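Local coordinates for aminoacyl-tRNA synthetase-interacting multifunctional protein p43 (Plasmodium vivax, PDB 6IPA), which probably binds tRNA through its C-terminal EMAP II-like domain and, as its name implies, associates with aminoacyl-tRNA synthetases in the malaria parasite, at residues A[117-130]-A[192-204]. Sequence-based numbering, arbitrary orientation.
Sequences MVLCGSFGEQIELL and GEITCPLEQGTIS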
# COMPACT_ATOMS: atom_id res chain seq x y z
N MET A 117 1.03 -1.48 -5.41
CA MET A 117 -0.31 -1.83 -4.90
C MET A 117 -0.62 -1.00 -3.64
O MET A 117 0.26 -0.58 -2.92
CB MET A 117 -0.47 -3.34 -4.64
CG MET A 117 -0.17 -3.79 -3.22
SD MET A 117 0.07 -5.57 -2.91
CE MET A 117 -1.61 -6.17 -3.13
N VAL A 118 -1.91 -0.81 -3.36
CA VAL A 118 -2.35 0.07 -2.30
C VAL A 118 -2.68 -0.80 -1.11
O VAL A 118 -3.25 -1.87 -1.28
CB VAL A 118 -3.56 0.93 -2.72
CG1 VAL A 118 -4.07 1.72 -1.54
CG2 VAL A 118 -3.18 1.84 -3.87
N LEU A 119 -2.28 -0.33 0.08
CA LEU A 119 -2.25 -1.21 1.24
C LEU A 119 -3.52 -0.96 2.06
O LEU A 119 -3.93 0.19 2.16
CB LEU A 119 -1.00 -0.99 2.11
CG LEU A 119 0.47 -1.27 1.70
CD1 LEU A 119 1.55 -0.84 2.69
CD2 LEU A 119 0.66 -2.71 1.39
N CYS A 120 -4.09 -2.04 2.63
CA CYS A 120 -5.36 -1.97 3.37
C CYS A 120 -5.43 -2.88 4.58
O CYS A 120 -4.75 -3.90 4.67
CB CYS A 120 -6.55 -2.44 2.52
SG CYS A 120 -6.77 -1.68 0.92
N GLY A 121 -6.32 -2.50 5.48
CA GLY A 121 -6.69 -3.31 6.61
C GLY A 121 -7.95 -4.08 6.27
O GLY A 121 -8.83 -3.58 5.53
N SER A 122 -8.00 -5.31 6.78
CA SER A 122 -9.12 -6.19 6.55
C SER A 122 -9.55 -6.84 7.85
O SER A 122 -8.71 -7.39 8.59
CB SER A 122 -8.73 -7.26 5.55
OG SER A 122 -9.10 -6.86 4.24
N PHE A 123 -10.84 -6.79 8.13
CA PHE A 123 -11.40 -7.53 9.28
C PHE A 123 -12.82 -7.96 8.95
O PHE A 123 -13.61 -7.14 8.48
CB PHE A 123 -11.39 -6.69 10.58
CG PHE A 123 -11.88 -7.43 11.80
CD1 PHE A 123 -11.04 -8.32 12.48
CD2 PHE A 123 -13.17 -7.22 12.30
CE1 PHE A 123 -11.48 -8.99 13.61
CE2 PHE A 123 -13.62 -7.89 13.43
CZ PHE A 123 -12.78 -8.77 14.09
N GLY A 124 -13.12 -9.24 9.20
CA GLY A 124 -14.40 -9.82 8.83
C GLY A 124 -14.64 -9.56 7.36
O GLY A 124 -13.88 -9.99 6.53
N GLU A 125 -15.67 -8.80 7.05
CA GLU A 125 -16.01 -8.51 5.65
C GLU A 125 -15.60 -7.08 5.26
O GLU A 125 -15.61 -6.74 4.07
CB GLU A 125 -17.50 -8.79 5.43
CG GLU A 125 -17.90 -10.16 5.99
CD GLU A 125 -19.40 -10.41 6.04
OE1 GLU A 125 -20.20 -9.43 5.99
OE2 GLU A 125 -19.79 -11.61 6.15
N GLN A 126 -15.20 -6.27 6.24
CA GLN A 126 -14.75 -4.88 6.00
C GLN A 126 -13.33 -4.81 5.45
O GLN A 126 -12.44 -5.59 5.89
CB GLN A 126 -14.77 -4.06 7.29
CG GLN A 126 -16.12 -3.88 7.96
CD GLN A 126 -16.00 -3.29 9.36
OE1 GLN A 126 -15.97 -2.07 9.54
NE2 GLN A 126 -15.93 -4.16 10.37
N ILE A 127 -13.09 -3.88 4.53
CA ILE A 127 -11.70 -3.55 4.16
C ILE A 127 -11.57 -2.04 4.11
O ILE A 127 -12.40 -1.38 3.51
CB ILE A 127 -11.27 -4.24 2.84
CG1 ILE A 127 -9.78 -4.01 2.52
CG2 ILE A 127 -12.16 -3.81 1.68
CD1 ILE A 127 -9.33 -4.63 1.20
N GLU A 128 -10.57 -1.47 4.78
CA GLU A 128 -10.33 -0.03 4.73
C GLU A 128 -8.89 0.26 4.32
O GLU A 128 -8.01 -0.59 4.49
CB GLU A 128 -10.59 0.65 6.08
CG GLU A 128 -11.97 0.42 6.70
CD GLU A 128 -13.13 1.06 5.90
OE1 GLU A 128 -12.95 2.13 5.26
OE2 GLU A 128 -14.25 0.48 5.95
N LEU A 129 -8.66 1.44 3.77
CA LEU A 129 -7.32 1.85 3.41
C LEU A 129 -6.51 2.15 4.67
O LEU A 129 -7.06 2.60 5.67
CB LEU A 129 -7.36 3.16 2.63
CG LEU A 129 -8.03 3.27 1.31
CD1 LEU A 129 -8.01 4.73 0.97
CD2 LEU A 129 -7.27 2.52 0.28
N LEU A 130 -5.20 1.97 4.58
CA LEU A 130 -4.27 2.48 5.63
C LEU A 130 -4.10 3.93 5.30
O LEU A 130 -4.12 4.28 4.13
CB LEU A 130 -2.92 1.75 5.62
CG LEU A 130 -2.99 0.22 5.76
CD1 LEU A 130 -1.60 -0.38 5.70
CD2 LEU A 130 -3.75 -0.22 7.03
N GLY A 192 3.61 11.11 11.88
CA GLY A 192 3.13 10.19 12.89
C GLY A 192 2.66 8.85 12.34
O GLY A 192 2.67 8.60 11.13
N GLU A 193 2.20 8.02 13.26
CA GLU A 193 1.84 6.65 13.00
C GLU A 193 0.70 6.48 11.95
O GLU A 193 -0.19 7.31 11.80
CB GLU A 193 1.47 5.94 14.30
CG GLU A 193 0.04 6.24 14.77
CD GLU A 193 -0.24 5.93 16.24
OE1 GLU A 193 0.27 4.95 16.78
OE2 GLU A 193 -1.00 6.67 16.86
N ILE A 194 0.78 5.36 11.22
CA ILE A 194 -0.16 5.06 10.16
C ILE A 194 -1.39 4.48 10.84
O ILE A 194 -1.28 3.54 11.66
CB ILE A 194 0.45 4.05 9.16
CG1 ILE A 194 1.68 4.65 8.44
CG2 ILE A 194 -0.58 3.61 8.13
CD1 ILE A 194 1.43 5.92 7.66
N THR A 195 -2.55 5.07 10.52
CA THR A 195 -3.84 4.68 11.11
C THR A 195 -4.74 3.87 10.15
O THR A 195 -4.60 3.88 8.92
CB THR A 195 -4.59 5.93 11.67
OG1 THR A 195 -4.87 6.89 10.62
CG2 THR A 195 -3.72 6.59 12.75
N CYS A 196 -5.66 3.14 10.74
CA CYS A 196 -6.65 2.39 9.99
C CYS A 196 -7.93 2.49 10.76
O CYS A 196 -7.90 2.33 11.99
CB CYS A 196 -6.27 0.94 9.91
SG CYS A 196 -7.33 0.02 8.79
N PRO A 197 -9.06 2.77 10.05
CA PRO A 197 -10.33 2.97 10.78
C PRO A 197 -10.84 1.72 11.51
O PRO A 197 -11.74 1.84 12.35
CB PRO A 197 -11.31 3.45 9.69
CG PRO A 197 -10.43 3.99 8.61
CD PRO A 197 -9.18 3.16 8.63
N LEU A 198 -10.28 0.56 11.21
CA LEU A 198 -10.63 -0.67 11.90
C LEU A 198 -9.87 -0.74 13.22
O LEU A 198 -8.81 -0.14 13.34
CB LEU A 198 -10.32 -1.88 11.04
CG LEU A 198 -10.77 -1.74 9.59
CD1 LEU A 198 -10.28 -2.91 8.73
CD2 LEU A 198 -12.29 -1.54 9.54
N GLU A 199 -10.40 -1.46 14.20
CA GLU A 199 -9.77 -1.54 15.52
C GLU A 199 -8.66 -2.57 15.41
O GLU A 199 -7.50 -2.24 15.62
CB GLU A 199 -10.78 -1.87 16.65
CG GLU A 199 -12.16 -1.14 16.61
CD GLU A 199 -12.13 0.36 16.94
OE1 GLU A 199 -11.03 0.96 17.05
OE2 GLU A 199 -13.23 0.95 17.09
N GLN A 200 -9.03 -3.79 15.05
CA GLN A 200 -8.09 -4.87 14.72
C GLN A 200 -8.15 -5.15 13.22
O GLN A 200 -8.98 -4.54 12.52
CB GLN A 200 -8.43 -6.14 15.51
CG GLN A 200 -8.36 -5.98 17.03
CD GLN A 200 -6.95 -5.63 17.53
OE1 GLN A 200 -5.93 -6.04 16.93
NE2 GLN A 200 -6.89 -4.86 18.63
N GLY A 201 -7.26 -6.02 12.70
CA GLY A 201 -7.23 -6.33 11.25
C GLY A 201 -5.90 -6.83 10.69
O GLY A 201 -4.90 -6.75 11.36
N THR A 202 -5.93 -7.35 9.46
CA THR A 202 -4.77 -7.85 8.73
C THR A 202 -4.51 -7.06 7.44
O THR A 202 -5.42 -6.59 6.79
CB THR A 202 -4.98 -9.32 8.36
OG1 THR A 202 -6.19 -9.47 7.60
CG2 THR A 202 -5.08 -10.15 9.62
N ILE A 203 -3.25 -7.00 7.02
CA ILE A 203 -2.81 -6.03 6.02
C ILE A 203 -2.58 -6.75 4.73
O ILE A 203 -1.88 -7.76 4.70
CB ILE A 203 -1.52 -5.31 6.48
CG1 ILE A 203 -1.86 -4.31 7.57
CG2 ILE A 203 -0.79 -4.62 5.33
CD1 ILE A 203 -0.67 -3.68 8.24
N SER A 204 -3.15 -6.23 3.67
CA SER A 204 -2.97 -6.75 2.35
C SER A 204 -2.78 -5.59 1.40
O SER A 204 -2.76 -4.44 1.86
CB SER A 204 -4.17 -7.59 1.97
OG SER A 204 -5.36 -6.79 1.90
OXT SER A 204 -2.65 -5.75 0.17
O HOH W 1 -8.72 -10.30 8.92
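Leu130 packs against Cys196 and Ile194, and Leu198 against Gly121 and Glu128, in the apolar part of the contact between residues 117-130 and 192-204. Leu130 splits its fork: CD2 lies 4.0 Å from Cys196 SG, while CD1 reaches out to Ile203 CD1; its CB meets Ile194 CG2. Trp187 of strand 185-189 touches Leu130, Ile194 and Ile203, and so closes this cluster. Cys196 turns its SG anti to the backbone N (chi1 -172°), which brings the sulfur to 4.0 Å from Gly121 CA, on the face of strand 120-123 where no side chain intervenes. Farther along the same face, Leu198 lies over the hairpin with one methyl for each strand: CD1 rests 3.6 Å from Gly121 O, and CD2 presses against Glu128 CG at 3.5 Å and against Gln126 OE1. Pro197 sets its ring carbon CD beside Glu128 CB. Glu128 CG, anti to the carbonyl carbon (chi1 -55°), is thereby placed against Leu198, and the bend at chi2 turns the carboxylate, whose OE1 forms a salt bridge with Lys88. Outward from this layer, strand 201-203 runs antiparallel to strand 120-123 and is joined to it through backbone bonds. Ser122 and Thr202 form a hydrogen-bonded pair, Thr202 N to Ser122 O at 2.9 Å being much straighter than its return bond. The next pair reaches the chain terminus: Cys120 N donates to Ser204 O, one oxygen of the terminal carboxylate, at 2.8 Å, and Ser204 N returns a bond to Cys120 O. At the solvent-facing edge a water donates to Ser122 O and also meets Thr202 OG1 at 3.0 Å. A type II' turn from Phe123 to Gln126 closes the 120-129 beta hairpin, and the last strand of the EMAP II-like domain, 201-203, joins this hairpin of the putative OB-fold tRNA-binding region to strand 173-176 in one antiparallel sheet.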